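Local structure of putative uncharacterized protein (Xanthomonas oryzae pv. oryzae, 4KL0) at residues G131-C136 and L161-D166; E137-S142 and E170-I175; K226-K231 and E348-A353; G263-I268 and L276-F281; L333-P338 and E354-E359. The protein binds calcium and may hydrolyse N-glycosidic bonds of nucleosides, although its role as a bacterial effector is not established. One frame throughout, in Å; residues are numbered along the deposited sequence.

Interaction 1: G131-C136 and L161-D166; sequences GVRAMC and LAEAGD
Arg133 and Glu163 reach across the solvent side of this contact and join in a salt bridge, NH1 of Arg133 lying 3.3 Å from OE1 of Glu163. The guanidinium and carboxylate planes are almost coplanar, 8° apart, yet only this one pair of atoms is close, and the length suggests a modest electrostatic link. Arg133 starts out away from the partner segment; bends at chi2 and chi3 turn its guanidinium back. Glu163 approaches more directly, its chain extended beyond CG, and the same OE1 also passes 3.9 Å from CG2 of Val132, so an apolar branch flanks the charged pair. Deeper in, Cys136 points its thiol at the methyl of Ala164: SG sits 3.8 Å from that CB and also brushes CB of Glu163. With SG anti to the carbonyl carbon (chi1 -75°), the sulfur is carried toward the end of helix 155-163. Ala164, where the chain leaves that helix, offers just a methyl, and the backbones come to 6.0 Å between CA of Cys136 and CA of Ala164. Val132, the N-cap residue of helix 133-141, and Cys136 continue the packing onto Leu160 of helix 155-163, while Met135 turns to strands 28-34 and 58-65 of the central sheet.

Interaction 2: E137-S142 and E170-I175; sequences ERLATS and EKVASI
Apolar packing starts at Leu139, whose CD2 branch lies 3.8 Å from CG2 of Val172 and 4.0 Å from CB of Lys171. With CG anti to the carbonyl carbon (chi1 -73°), the leucine brings CD2 to both partners. Leu139 and Lys171 run antiparallel alongside one another, whereas Leu139 and Val172 meet at a slant. The second kind of contact sets the aliphatic part of Lys171 against backbone oxygens: CG is 3.3 Å from O of Leu139, and CE is 3.0 Å from O of Ser142. Bends at chi2 (-82°) and chi4 curl the lysine along the C-terminal end of helix 133-141, where carbonyls gather and a positive charge would probably be favoured. NZ itself stays 3.8 Å from O of Ser142. This is helix-on-sheet packing in a Rossmann-like alpha/beta fold: Val172 begins strand 172-178 directly after helix 165-171, beside parallel strand 146-150, and Leu139 also packs on Leu146, Leu167 and Val168. No hydrogen bond crosses between the two segments; at the helix end OG of Ser142 donates to O of Arg138 at 2.8 Å from above the carbonyl plane. Arg138 itself turns to Asp62 in a salt bridge through NE.

Interaction 3: K226-K231 and E348-A353; sequences KEAAYK and EHVGHA
Lys231 lies over the backbone at His352 and can be followed outward from CB. CG leaves anti to the backbone N (chi1 -168°), and the chain stays nearly straight until it bends at chi4. CB and CG serve as the spacer; CD is the first atom to arrive, 3.1 Å from O of His352 and 4.4 Å from CB of the same residue. CE passes the same oxygen at 3.7 Å. NZ then donates a hydrogen bond to O of His352 at 3.1 Å, tilted 33° from the carbonyl plane, and a second one to O of Val355, so the ammonium spans two carbonyls of one loop. Below it the helix and loop are close, CA of Ala228 lying 4.2 Å from CA of Gly351. The Ala228 methyl fits against O of Val350 and O of Gly351 and touches CG1 of Val350, while CB of His352 rests 3.6 Å from O of Glu227. Farther along, water 1 bridges the segments: it donates to OE1 of Glu227 and meets NE2 of His349 in the plane of the imidazole. OE1 of Glu227 is also hydrogen-bonded to OG1 of Thr225. Helix 226-231 follows strand 221-224, the parallel neighbour of strand 347-350, so the contact covers the strand ends. Its chemistry is mostly backbone oxygen met by methyl, methylene and ammonium groups, which implies that the ammonium of Lys231, shared by two loop carbonyls, probably offsets their partial negative charge.

Interaction 4: G263-I268 and L276-F281; sequences GLWEGI and LDTAWF
Ile268 is the main knob, pressed into a hollow formed by Leu276, the start of helix 278-285, Trp280 and Phe281. Its CD1 meets the edge of the Trp280 ring at CZ3, 3.7 Å away, and the edge of the Phe281 ring at CD2, 4.0 Å away. CG1 rests on CB of Leu276. The other branch, CG2, set anti to the backbone N, presses against the backbone, 3.3 Å from C of Asp277. Beside it Leu264 makes a second bump: CD2 lies in the plane of the Trp280 ring, 3.9 Å from CH2, and CD1 touches CD1 of Leu276. CD2 of Leu276 covers the centre of one face of that indole. On the other flank Trp265 and Phe281 form a T-shaped stack, the indole edge pointing at the phenyl face, with CE3 of Trp265 over the ring centre, centroids 5.1 Å apart and planes at 70°. CG2 of Thr278 lies by CH2 of Trp265. Asp277, the N-cap, accepts from N of Trp280 through OD1 at 2.8 Å, and NE1 of Trp265 bonds to O of Leu302. No hydrogen bond links segments 263-268 and 276-281 of the successive helices 248-269 and 278-285; apolar and aromatic contacts join them, which implies cohesion through shape and dispersion.

Interaction 5: L333-P338 and E354-E359; sequences LFQPTP and EVVRPE
Phe334 and Val355 pair their backbones in a single beta bridge, the two chains running nearly antiparallel, 165° apart end to end. N of Gln335 donates to O of Glu354 at 3.0 Å and 165°, in the carbonyl plane. O of Leu333 takes two donors from the other chain: N of Val356 at 3.0 Å and, weakly, N of Arg357 at 3.4 Å. CA of Phe334 adds a C-H...O contact to the same O of Glu354. The buried side of the bridge is closely packed. The Phe334 ring turns its edge to the partner, with CE1 3.9 Å from CG2 of Val355, and CB of Leu333 sits over the centre of one face. Leu320, Leu323 and Ala324 of helix 317-325 meet the phenylalanine, Ala228 meets Val355, and the phenyl group lies about 11 Å from the side chain of the calcium ligand Asp318. The bridge thus ties the approach to edge strand 337-338 of the mixed sheet to the residues leading into helix 358-372, with Arg357 as that helix's N-cap. Toward solvent the contact is looser. The Val356 and Gln335 side chains cross at about a right angle, CG1 of Val356 4.0 Å from CB of Gln335, and the end of Arg357 leads away from the bridge. One firm polar link stands at the far end: OG1 of Thr337 donates to OE2 of Glu354 at 2.6 Å, on the anti side of the carboxylate. A bend at chi2 (73°) turns the carboxylate of Glu354 toward it; CG lies 3.2 Å from O of Gln335, while OE1 accepts from N of Gly351.

Overall arrangement
Interactions 1 and 2 share helices 133-141 and 165-171, with centres 9 Å apart, and touch through Leu161 and Ile175; their segments alternate along the chain. Interactions 3 and 5 form a second pair, centres 8 Å apart, again with alternating segments. They join through Lys231 with Val355 and His349 with Thr337, at neighbouring strands 347-350 and 337-338. Interactions 2, 3 and 5 all reach the one mixed sheet. Interaction 4 stands apart, its centre about 43 Å from that of interaction 1, on the opposite side of the chain's centre, and falls in sequence between the two halves of interaction 3. Interactions 3 and 5 thus join C-terminal residues to the sheet edge, each with a side chain about 11 Å from that of calcium ligand Asp318; interaction 4 is peripheral.

Interaction 1: G131-C136 and L161-D166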
# COMPACT_ATOMS: atom_id res chain seq x y z
N GLY A 131 7.05 12.48 13.01
CA GLY A 131 5.95 12.36 12.06
C GLY A 131 6.15 13.12 10.76
O GLY A 131 7.14 12.92 10.06
N VAL A 132 5.23 14.05 10.47
CA VAL A 132 5.18 14.71 9.16
C VAL A 132 6.00 16.01 9.01
O VAL A 132 5.86 16.73 8.02
CB VAL A 132 3.74 15.03 8.79
CG1 VAL A 132 2.85 13.76 8.96
CG2 VAL A 132 3.20 16.15 9.66
N ARG A 133 6.88 16.28 9.96
CA ARG A 133 7.67 17.52 9.91
C ARG A 133 8.50 17.63 8.62
O ARG A 133 8.45 18.66 7.89
CB ARG A 133 8.61 17.62 11.11
CG ARG A 133 9.14 19.04 11.25
CD ARG A 133 8.04 19.96 11.80
NE ARG A 133 7.50 20.94 10.83
CZ ARG A 133 6.25 21.41 10.87
NH1 ARG A 133 5.40 20.99 11.81
NH2 ARG A 133 5.82 22.30 9.96
N ALA A 134 9.23 16.57 8.30
CA ALA A 134 10.04 16.58 7.09
C ALA A 134 9.20 16.73 5.83
O ALA A 134 9.63 17.38 4.91
CB ALA A 134 10.96 15.35 7.01
N MET A 135 8.01 16.10 5.78
CA MET A 135 7.12 16.26 4.63
C MET A 135 6.73 17.74 4.48
O MET A 135 6.61 18.23 3.35
CB MET A 135 5.85 15.37 4.77
CG MET A 135 6.16 13.86 4.63
SD MET A 135 4.60 12.87 4.83
CE MET A 135 5.24 11.20 4.25
N CYS A 136 6.46 18.40 5.61
CA CYS A 136 6.12 19.83 5.58
C CYS A 136 7.26 20.64 4.95
O CYS A 136 7.05 21.43 3.97
CB CYS A 136 5.82 20.36 6.99
SG CYS A 136 4.20 19.88 7.68
N LEU A 161 -2.19 17.62 5.96
CA LEU A 161 -3.07 18.59 5.28
C LEU A 161 -3.40 19.67 6.30
O LEU A 161 -3.61 20.86 5.93
CB LEU A 161 -4.34 17.95 4.75
CG LEU A 161 -4.30 17.85 3.24
CD1 LEU A 161 -3.10 16.94 2.85
CD2 LEU A 161 -5.61 17.30 2.77
N ALA A 162 -3.44 19.33 7.58
CA ALA A 162 -3.79 20.37 8.54
C ALA A 162 -2.62 21.32 8.82
O ALA A 162 -2.82 22.56 8.88
CB ALA A 162 -4.32 19.78 9.84
N GLU A 163 -1.42 20.77 9.05
CA GLU A 163 -0.28 21.61 9.40
C GLU A 163 0.25 22.37 8.21
O GLU A 163 0.73 23.49 8.35
CB GLU A 163 0.82 20.75 10.06
CG GLU A 163 0.29 20.16 11.37
CD GLU A 163 1.30 19.33 12.11
OE1 GLU A 163 2.50 19.38 11.73
OE2 GLU A 163 0.88 18.63 13.07
N ALA A 164 0.09 21.82 7.01
CA ALA A 164 0.70 22.45 5.85
C ALA A 164 -0.34 22.72 4.78
O ALA A 164 -0.04 22.68 3.59
CB ALA A 164 1.82 21.58 5.32
N GLY A 165 -1.57 22.99 5.21
CA GLY A 165 -2.66 23.38 4.34
C GLY A 165 -2.37 24.49 3.34
O GLY A 165 -2.88 24.46 2.21
N ASP A 166 -1.54 25.44 3.73
CA ASP A 166 -1.10 26.48 2.79
C ASP A 166 -0.29 25.84 1.63
O ASP A 166 -0.48 26.16 0.44
CB ASP A 166 -0.29 27.58 3.55
CG ASP A 166 0.85 27.00 4.46
OD1 ASP A 166 0.66 25.92 5.09
OD2 ASP A 166 1.94 27.63 4.57

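Interaction 2: E137-S142 and E170-I175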
# COMPACT_ATOMS: atom_id res chain seq x y z
N GLU A 137 8.46 20.46 5.50
CA GLU A 137 9.65 21.15 4.97
C GLU A 137 9.86 20.87 3.49
O GLU A 137 10.25 21.76 2.73
CB GLU A 137 10.90 20.74 5.74
CG GLU A 137 10.82 21.03 7.23
CD GLU A 137 12.16 20.78 7.94
OE1 GLU A 137 13.21 20.82 7.25
OE2 GLU A 137 12.16 20.52 9.16
N ARG A 138 9.57 19.64 3.06
CA ARG A 138 9.74 19.30 1.67
C ARG A 138 8.67 19.92 0.75
O ARG A 138 8.98 20.31 -0.38
CB ARG A 138 9.85 17.77 1.49
CG ARG A 138 9.98 17.37 0.01
CD ARG A 138 10.18 15.85 -0.15
NE ARG A 138 11.31 15.35 0.62
CZ ARG A 138 12.56 15.38 0.16
NH1 ARG A 138 12.79 15.92 -1.04
NH2 ARG A 138 13.56 14.87 0.89
N LEU A 139 7.42 20.02 1.21
CA LEU A 139 6.38 20.67 0.41
C LEU A 139 6.80 22.14 0.17
O LEU A 139 6.56 22.70 -0.89
CB LEU A 139 5.02 20.60 1.12
CG LEU A 139 4.39 19.20 1.10
CD1 LEU A 139 3.10 19.18 1.87
CD2 LEU A 139 4.17 18.75 -0.36
N ALA A 140 7.45 22.71 1.17
CA ALA A 140 7.88 24.12 1.14
C ALA A 140 8.90 24.39 0.05
O ALA A 140 8.84 25.41 -0.65
CB ALA A 140 8.46 24.51 2.50
N THR A 141 9.85 23.47 -0.08
CA THR A 141 11.03 23.68 -0.90
C THR A 141 11.04 22.83 -2.18
O THR A 141 12.07 22.71 -2.86
CB THR A 141 12.30 23.39 -0.08
OG1 THR A 141 13.46 23.70 -0.86
CG2 THR A 141 12.35 21.93 0.35
N SER A 142 9.90 22.26 -2.54
CA SER A 142 9.87 21.57 -3.82
C SER A 142 9.46 22.47 -4.97
O SER A 142 8.44 23.15 -4.88
CB SER A 142 8.96 20.34 -3.80
OG SER A 142 9.55 19.35 -2.99
N GLU A 170 -0.83 24.10 -3.22
CA GLU A 170 -0.02 24.42 -4.40
C GLU A 170 1.06 23.37 -4.72
O GLU A 170 1.60 23.35 -5.84
CB GLU A 170 0.58 25.83 -4.25
CG GLU A 170 -0.55 26.85 -3.91
CD GLU A 170 -0.04 28.26 -3.60
OE1 GLU A 170 -0.53 28.81 -2.58
OE2 GLU A 170 0.80 28.81 -4.38
N LYS A 171 1.36 22.48 -3.78
CA LYS A 171 2.44 21.52 -4.00
C LYS A 171 2.05 20.00 -4.03
O LYS A 171 2.92 19.14 -4.19
CB LYS A 171 3.54 21.75 -2.99
CG LYS A 171 4.12 23.18 -3.03
CD LYS A 171 5.18 23.32 -4.13
CE LYS A 171 5.97 24.62 -4.02
NZ LYS A 171 5.59 25.69 -5.03
N VAL A 172 0.77 19.67 -3.88
CA VAL A 172 0.42 18.23 -3.95
C VAL A 172 -0.45 17.99 -5.16
O VAL A 172 -1.55 18.58 -5.31
CB VAL A 172 -0.25 17.73 -2.66
CG1 VAL A 172 -0.87 16.31 -2.83
CG2 VAL A 172 0.75 17.73 -1.52
N ALA A 173 0.02 17.11 -6.04
CA ALA A 173 -0.71 16.79 -7.27
C ALA A 173 -2.01 15.99 -7.13
O ALA A 173 -3.02 16.29 -7.79
CB ALA A 173 0.22 16.12 -8.29
N SER A 174 -1.99 14.97 -6.26
CA SER A 174 -3.16 14.13 -6.07
C SER A 174 -2.90 13.38 -4.81
O SER A 174 -1.76 13.30 -4.32
CB SER A 174 -3.32 13.08 -7.19
OG SER A 174 -2.15 12.26 -7.28
N ILE A 175 -3.98 12.80 -4.31
CA ILE A 175 -3.92 11.91 -3.13
C ILE A 175 -4.61 10.63 -3.57
O ILE A 175 -5.78 10.64 -3.97
CB ILE A 175 -4.65 12.48 -1.91
CG1 ILE A 175 -4.05 13.82 -1.49
CG2 ILE A 175 -4.64 11.43 -0.76
CD1 ILE A 175 -4.80 14.51 -0.36

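Interaction 3: K226-K231 and E348-A353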
# COMPACT_ATOMS: atom_id res chain seq x y z
N LYS A 226 -11.23 -2.44 -2.32
CA LYS A 226 -10.81 -3.84 -2.27
C LYS A 226 -11.27 -4.65 -3.52
O LYS A 226 -10.60 -5.58 -3.92
CB LYS A 226 -11.32 -4.49 -0.96
CG LYS A 226 -12.84 -4.49 -0.86
CD LYS A 226 -13.32 -4.84 0.54
CE LYS A 226 -14.86 -4.98 0.56
NZ LYS A 226 -15.28 -5.87 1.70
N GLU A 227 -12.41 -4.25 -4.13
CA GLU A 227 -12.89 -4.94 -5.34
C GLU A 227 -11.94 -4.86 -6.54
O GLU A 227 -11.89 -5.79 -7.39
CB GLU A 227 -14.30 -4.42 -5.70
CG GLU A 227 -15.34 -4.88 -4.66
CD GLU A 227 -15.43 -3.94 -3.46
OE1 GLU A 227 -14.84 -2.81 -3.50
OE2 GLU A 227 -16.11 -4.34 -2.47
N ALA A 228 -11.16 -3.78 -6.60
CA ALA A 228 -10.15 -3.60 -7.64
C ALA A 228 -9.08 -4.67 -7.46
O ALA A 228 -8.60 -5.25 -8.43
CB ALA A 228 -9.54 -2.21 -7.54
N ALA A 229 -8.69 -4.95 -6.22
CA ALA A 229 -7.67 -5.99 -6.01
C ALA A 229 -8.14 -7.41 -6.33
O ALA A 229 -7.34 -8.24 -6.83
CB ALA A 229 -7.10 -5.95 -4.58
N TYR A 230 -9.41 -7.72 -6.04
CA TYR A 230 -9.92 -9.07 -6.28
C TYR A 230 -9.70 -9.43 -7.74
O TYR A 230 -9.29 -10.54 -8.10
CB TYR A 230 -11.42 -9.16 -5.94
CG TYR A 230 -11.79 -8.85 -4.51
CD1 TYR A 230 -10.87 -8.94 -3.49
CD2 TYR A 230 -13.10 -8.49 -4.16
CE1 TYR A 230 -11.23 -8.66 -2.15
CE2 TYR A 230 -13.46 -8.19 -2.84
CZ TYR A 230 -12.53 -8.28 -1.85
OH TYR A 230 -12.93 -8.02 -0.55
N LYS A 231 -9.94 -8.45 -8.60
CA LYS A 231 -9.85 -8.72 -10.01
C LYS A 231 -8.42 -9.04 -10.48
O LYS A 231 -8.21 -9.82 -11.42
CB LYS A 231 -10.42 -7.54 -10.75
CG LYS A 231 -10.65 -7.80 -12.23
CD LYS A 231 -11.64 -6.81 -12.77
CE LYS A 231 -12.11 -7.20 -14.15
NZ LYS A 231 -12.35 -5.94 -14.92
N GLU A 348 -12.05 10.32 -7.88
CA GLU A 348 -12.20 9.20 -8.77
C GLU A 348 -12.25 7.88 -8.05
O GLU A 348 -11.57 7.70 -7.02
CB GLU A 348 -11.04 9.16 -9.76
CG GLU A 348 -11.01 10.34 -10.70
CD GLU A 348 -9.78 10.26 -11.56
OE1 GLU A 348 -8.68 10.17 -10.97
OE2 GLU A 348 -9.91 10.26 -12.79
N HIS A 349 -13.00 6.93 -8.60
CA HIS A 349 -13.15 5.63 -7.99
C HIS A 349 -12.50 4.56 -8.83
O HIS A 349 -12.69 4.48 -10.07
CB HIS A 349 -14.65 5.33 -7.77
CG HIS A 349 -14.92 3.90 -7.39
ND1 HIS A 349 -15.65 3.04 -8.19
CD2 HIS A 349 -14.53 3.17 -6.32
CE1 HIS A 349 -15.70 1.84 -7.62
NE2 HIS A 349 -15.05 1.90 -6.48
N VAL A 350 -11.69 3.71 -8.19
CA VAL A 350 -11.20 2.51 -8.87
C VAL A 350 -11.65 1.23 -8.17
O VAL A 350 -11.06 0.83 -7.14
CB VAL A 350 -9.64 2.48 -9.02
CG1 VAL A 350 -9.16 1.23 -9.82
CG2 VAL A 350 -9.12 3.78 -9.67
N GLY A 351 -12.68 0.58 -8.72
CA GLY A 351 -13.15 -0.71 -8.27
C GLY A 351 -12.98 -1.79 -9.32
O GLY A 351 -12.08 -1.72 -10.16
N HIS A 352 -13.82 -2.83 -9.30
CA HIS A 352 -13.55 -3.97 -10.18
C HIS A 352 -13.67 -3.59 -11.67
O HIS A 352 -12.85 -3.99 -12.50
CB HIS A 352 -14.46 -5.17 -9.86
CG HIS A 352 -15.88 -4.95 -10.23
ND1 HIS A 352 -16.42 -5.42 -11.41
CD2 HIS A 352 -16.88 -4.28 -9.60
CE1 HIS A 352 -17.70 -5.06 -11.49
NE2 HIS A 352 -18.01 -4.38 -10.40
N ALA A 353 -14.67 -2.77 -11.99
CA ALA A 353 -14.95 -2.44 -13.42
C ALA A 353 -13.84 -1.57 -14.01
O ALA A 353 -13.54 -1.59 -15.22
CB ALA A 353 -16.28 -1.70 -13.52
O HOH W 1 -15.69 -0.94 -5.36

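Interaction 4: G263-I268 and L276-F281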
# COMPACT_ATOMS: atom_id res chain seq x y z
N GLY A 263 -1.97 -19.97 9.02
CA GLY A 263 -2.67 -19.70 10.27
C GLY A 263 -4.17 -19.58 10.05
O GLY A 263 -4.99 -20.05 10.87
N LEU A 264 -4.58 -18.97 8.94
CA LEU A 264 -6.02 -18.82 8.65
C LEU A 264 -6.69 -20.20 8.34
O LEU A 264 -7.76 -20.58 8.86
CB LEU A 264 -6.19 -17.76 7.54
CG LEU A 264 -7.55 -17.53 6.90
CD1 LEU A 264 -8.52 -17.05 8.02
CD2 LEU A 264 -7.53 -16.54 5.73
N TRP A 265 -5.98 -20.98 7.55
CA TRP A 265 -6.43 -22.35 7.25
C TRP A 265 -6.59 -23.22 8.50
O TRP A 265 -7.64 -23.86 8.68
CB TRP A 265 -5.39 -22.99 6.32
CG TRP A 265 -5.69 -24.43 6.15
CD1 TRP A 265 -5.02 -25.47 6.71
CD2 TRP A 265 -6.79 -24.98 5.45
NE1 TRP A 265 -5.64 -26.65 6.39
CE2 TRP A 265 -6.71 -26.39 5.59
CE3 TRP A 265 -7.82 -24.44 4.68
CZ2 TRP A 265 -7.63 -27.25 5.02
CZ3 TRP A 265 -8.75 -25.29 4.10
CH2 TRP A 265 -8.65 -26.70 4.28
N GLU A 266 -5.59 -23.22 9.38
CA GLU A 266 -5.58 -24.08 10.58
C GLU A 266 -6.70 -23.65 11.51
O GLU A 266 -7.38 -24.49 12.13
CB GLU A 266 -4.22 -24.04 11.28
CG GLU A 266 -3.15 -24.72 10.40
CD GLU A 266 -1.74 -24.75 10.97
OE1 GLU A 266 -1.42 -24.02 11.96
OE2 GLU A 266 -0.93 -25.53 10.40
N GLY A 267 -6.94 -22.34 11.54
CA GLY A 267 -7.90 -21.75 12.48
C GLY A 267 -9.30 -22.16 12.07
O GLY A 267 -10.13 -22.52 12.92
N ILE A 268 -9.55 -22.12 10.77
CA ILE A 268 -10.84 -22.47 10.17
C ILE A 268 -11.05 -23.97 10.34
O ILE A 268 -12.14 -24.40 10.74
CB ILE A 268 -10.90 -22.11 8.70
CG1 ILE A 268 -11.04 -20.59 8.53
CG2 ILE A 268 -12.09 -22.82 8.00
CD1 ILE A 268 -10.85 -20.13 7.08
N LEU A 276 -16.33 -18.20 9.70
CA LEU A 276 -15.61 -18.65 8.49
C LEU A 276 -15.59 -20.16 8.45
O LEU A 276 -15.62 -20.81 9.49
CB LEU A 276 -14.15 -18.13 8.44
CG LEU A 276 -13.99 -16.61 8.61
CD1 LEU A 276 -12.53 -16.22 8.31
CD2 LEU A 276 -14.92 -15.87 7.70
N ASP A 277 -15.60 -20.73 7.25
CA ASP A 277 -15.53 -22.18 7.16
C ASP A 277 -14.72 -22.62 5.94
O ASP A 277 -14.26 -21.77 5.17
CB ASP A 277 -16.93 -22.80 7.12
CG ASP A 277 -17.82 -22.19 6.05
OD1 ASP A 277 -17.30 -21.67 5.03
OD2 ASP A 277 -19.06 -22.19 6.23
N THR A 278 -14.53 -23.92 5.80
CA THR A 278 -13.67 -24.44 4.72
C THR A 278 -14.17 -23.96 3.36
O THR A 278 -13.36 -23.66 2.45
CB THR A 278 -13.58 -25.97 4.77
OG1 THR A 278 -12.96 -26.40 5.99
CG2 THR A 278 -12.77 -26.49 3.56
N ALA A 279 -15.49 -23.88 3.22
CA ALA A 279 -16.13 -23.38 2.01
C ALA A 279 -15.79 -21.92 1.73
O ALA A 279 -15.66 -21.49 0.57
CB ALA A 279 -17.63 -23.53 2.11
N TRP A 280 -15.66 -21.14 2.79
CA TRP A 280 -15.35 -19.75 2.57
C TRP A 280 -13.89 -19.67 2.11
O TRP A 280 -13.55 -18.85 1.26
CB TRP A 280 -15.52 -18.96 3.84
CG TRP A 280 -14.93 -17.62 3.73
CD1 TRP A 280 -15.52 -16.50 3.26
CD2 TRP A 280 -13.58 -17.25 4.07
NE1 TRP A 280 -14.67 -15.44 3.32
CE2 TRP A 280 -13.45 -15.87 3.81
CE3 TRP A 280 -12.48 -17.95 4.59
CZ2 TRP A 280 -12.26 -15.16 4.03
CZ3 TRP A 280 -11.30 -17.25 4.83
CH2 TRP A 280 -11.20 -15.86 4.55
N PHE A 281 -13.06 -20.54 2.65
CA PHE A 281 -11.63 -20.51 2.31
C PHE A 281 -11.40 -20.91 0.84
O PHE A 281 -10.72 -20.19 0.09
CB PHE A 281 -10.83 -21.40 3.23
CG PHE A 281 -9.35 -21.30 3.01
CD1 PHE A 281 -8.73 -21.97 1.96
CD2 PHE A 281 -8.56 -20.55 3.88
CE1 PHE A 281 -7.36 -21.86 1.73
CE2 PHE A 281 -7.17 -20.46 3.65
CZ PHE A 281 -6.58 -21.14 2.58

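Interaction 5: L333-P338 and E354-E359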
# COMPACT_ATOMS: atom_id res chain seq x y z
N LEU A 333 -3.35 0.39 -16.92
CA LEU A 333 -4.14 -0.66 -16.28
C LEU A 333 -5.57 -0.25 -15.95
O LEU A 333 -6.44 -1.13 -15.82
CB LEU A 333 -3.46 -1.11 -14.96
CG LEU A 333 -2.01 -1.59 -15.05
CD1 LEU A 333 -1.53 -1.87 -13.63
CD2 LEU A 333 -1.86 -2.85 -15.91
N PHE A 334 -5.80 1.04 -15.75
CA PHE A 334 -7.04 1.50 -15.12
C PHE A 334 -7.79 2.56 -15.91
O PHE A 334 -7.23 3.35 -16.67
CB PHE A 334 -6.79 2.10 -13.73
CG PHE A 334 -5.96 1.24 -12.82
CD1 PHE A 334 -6.46 0.08 -12.27
CD2 PHE A 334 -4.67 1.66 -12.44
CE1 PHE A 334 -5.67 -0.69 -11.44
CE2 PHE A 334 -3.91 0.93 -11.55
CZ PHE A 334 -4.38 -0.25 -11.07
N GLN A 335 -9.10 2.58 -15.69
CA GLN A 335 -9.95 3.63 -16.21
C GLN A 335 -10.83 4.10 -15.05
O GLN A 335 -11.99 3.65 -14.94
CB GLN A 335 -10.80 3.03 -17.32
CG GLN A 335 -11.65 3.98 -18.09
CD GLN A 335 -12.51 3.22 -19.12
OE1 GLN A 335 -11.99 2.41 -19.90
NE2 GLN A 335 -13.85 3.46 -19.08
N PRO A 336 -10.29 4.96 -14.16
CA PRO A 336 -11.00 5.42 -12.96
C PRO A 336 -12.33 6.07 -13.32
O PRO A 336 -12.46 6.70 -14.38
CB PRO A 336 -10.05 6.48 -12.37
CG PRO A 336 -8.68 6.00 -12.81
CD PRO A 336 -8.93 5.52 -14.24
N THR A 337 -13.33 5.90 -12.46
CA THR A 337 -14.65 6.50 -12.70
C THR A 337 -14.84 7.78 -11.87
O THR A 337 -14.63 7.78 -10.65
CB THR A 337 -15.77 5.43 -12.37
OG1 THR A 337 -15.63 4.30 -13.25
CG2 THR A 337 -17.19 6.05 -12.46
N PRO A 338 -15.21 8.90 -12.50
CA PRO A 338 -15.39 10.07 -11.63
C PRO A 338 -16.63 9.97 -10.77
O PRO A 338 -17.66 9.47 -11.27
CB PRO A 338 -15.48 11.26 -12.59
CG PRO A 338 -15.91 10.66 -13.88
CD PRO A 338 -15.40 9.22 -13.92
N GLU A 354 -13.20 -0.84 -13.13
CA GLU A 354 -12.18 0.13 -13.50
C GLU A 354 -10.80 -0.50 -13.67
O GLU A 354 -9.91 0.16 -14.18
CB GLU A 354 -12.11 1.23 -12.43
CG GLU A 354 -13.31 2.18 -12.38
CD GLU A 354 -14.57 1.52 -11.77
OE1 GLU A 354 -14.49 0.60 -10.90
OE2 GLU A 354 -15.67 1.93 -12.19
N VAL A 355 -10.59 -1.72 -13.19
CA VAL A 355 -9.38 -2.45 -13.54
C VAL A 355 -9.61 -3.12 -14.88
O VAL A 355 -10.16 -4.21 -14.94
CB VAL A 355 -9.04 -3.53 -12.48
CG1 VAL A 355 -7.70 -4.24 -12.84
CG2 VAL A 355 -8.94 -2.87 -11.10
N VAL A 356 -9.18 -2.46 -15.95
CA VAL A 356 -9.53 -2.92 -17.31
C VAL A 356 -8.55 -3.95 -17.90
O VAL A 356 -8.90 -4.73 -18.82
CB VAL A 356 -9.78 -1.72 -18.23
CG1 VAL A 356 -11.00 -0.92 -17.72
CG2 VAL A 356 -8.53 -0.84 -18.31
N ARG A 357 -7.34 -3.99 -17.34
CA ARG A 357 -6.34 -4.97 -17.76
C ARG A 357 -5.77 -5.80 -16.61
O ARG A 357 -4.58 -5.69 -16.30
CB ARG A 357 -5.18 -4.30 -18.54
CG ARG A 357 -5.58 -3.37 -19.71
CD ARG A 357 -6.10 -4.14 -20.92
NE ARG A 357 -6.46 -3.26 -22.05
CZ ARG A 357 -7.66 -3.25 -22.64
NH1 ARG A 357 -8.63 -4.06 -22.23
NH2 ARG A 357 -7.90 -2.42 -23.66
N PRO A 358 -6.59 -6.69 -16.00
CA PRO A 358 -6.10 -7.40 -14.82
C PRO A 358 -4.98 -8.39 -15.06
O PRO A 358 -4.16 -8.56 -14.14
CB PRO A 358 -7.36 -8.11 -14.29
CG PRO A 358 -8.23 -8.24 -15.46
CD PRO A 358 -7.94 -7.12 -16.39
N GLU A 359 -4.91 -9.07 -16.22
CA GLU A 359 -3.80 -10.03 -16.39
C GLU A 359 -2.51 -9.25 -16.61
O GLU A 359 -1.44 -9.67 -16.17
CB GLU A 359 -4.04 -11.08 -17.50
CG GLU A 359 -2.85 -12.05 -17.74
CD GLU A 359 -2.29 -12.78 -16.47
OE1 GLU A 359 -1.03 -12.84 -16.35
OE2 GLU A 359 -3.07 -13.32 -15.63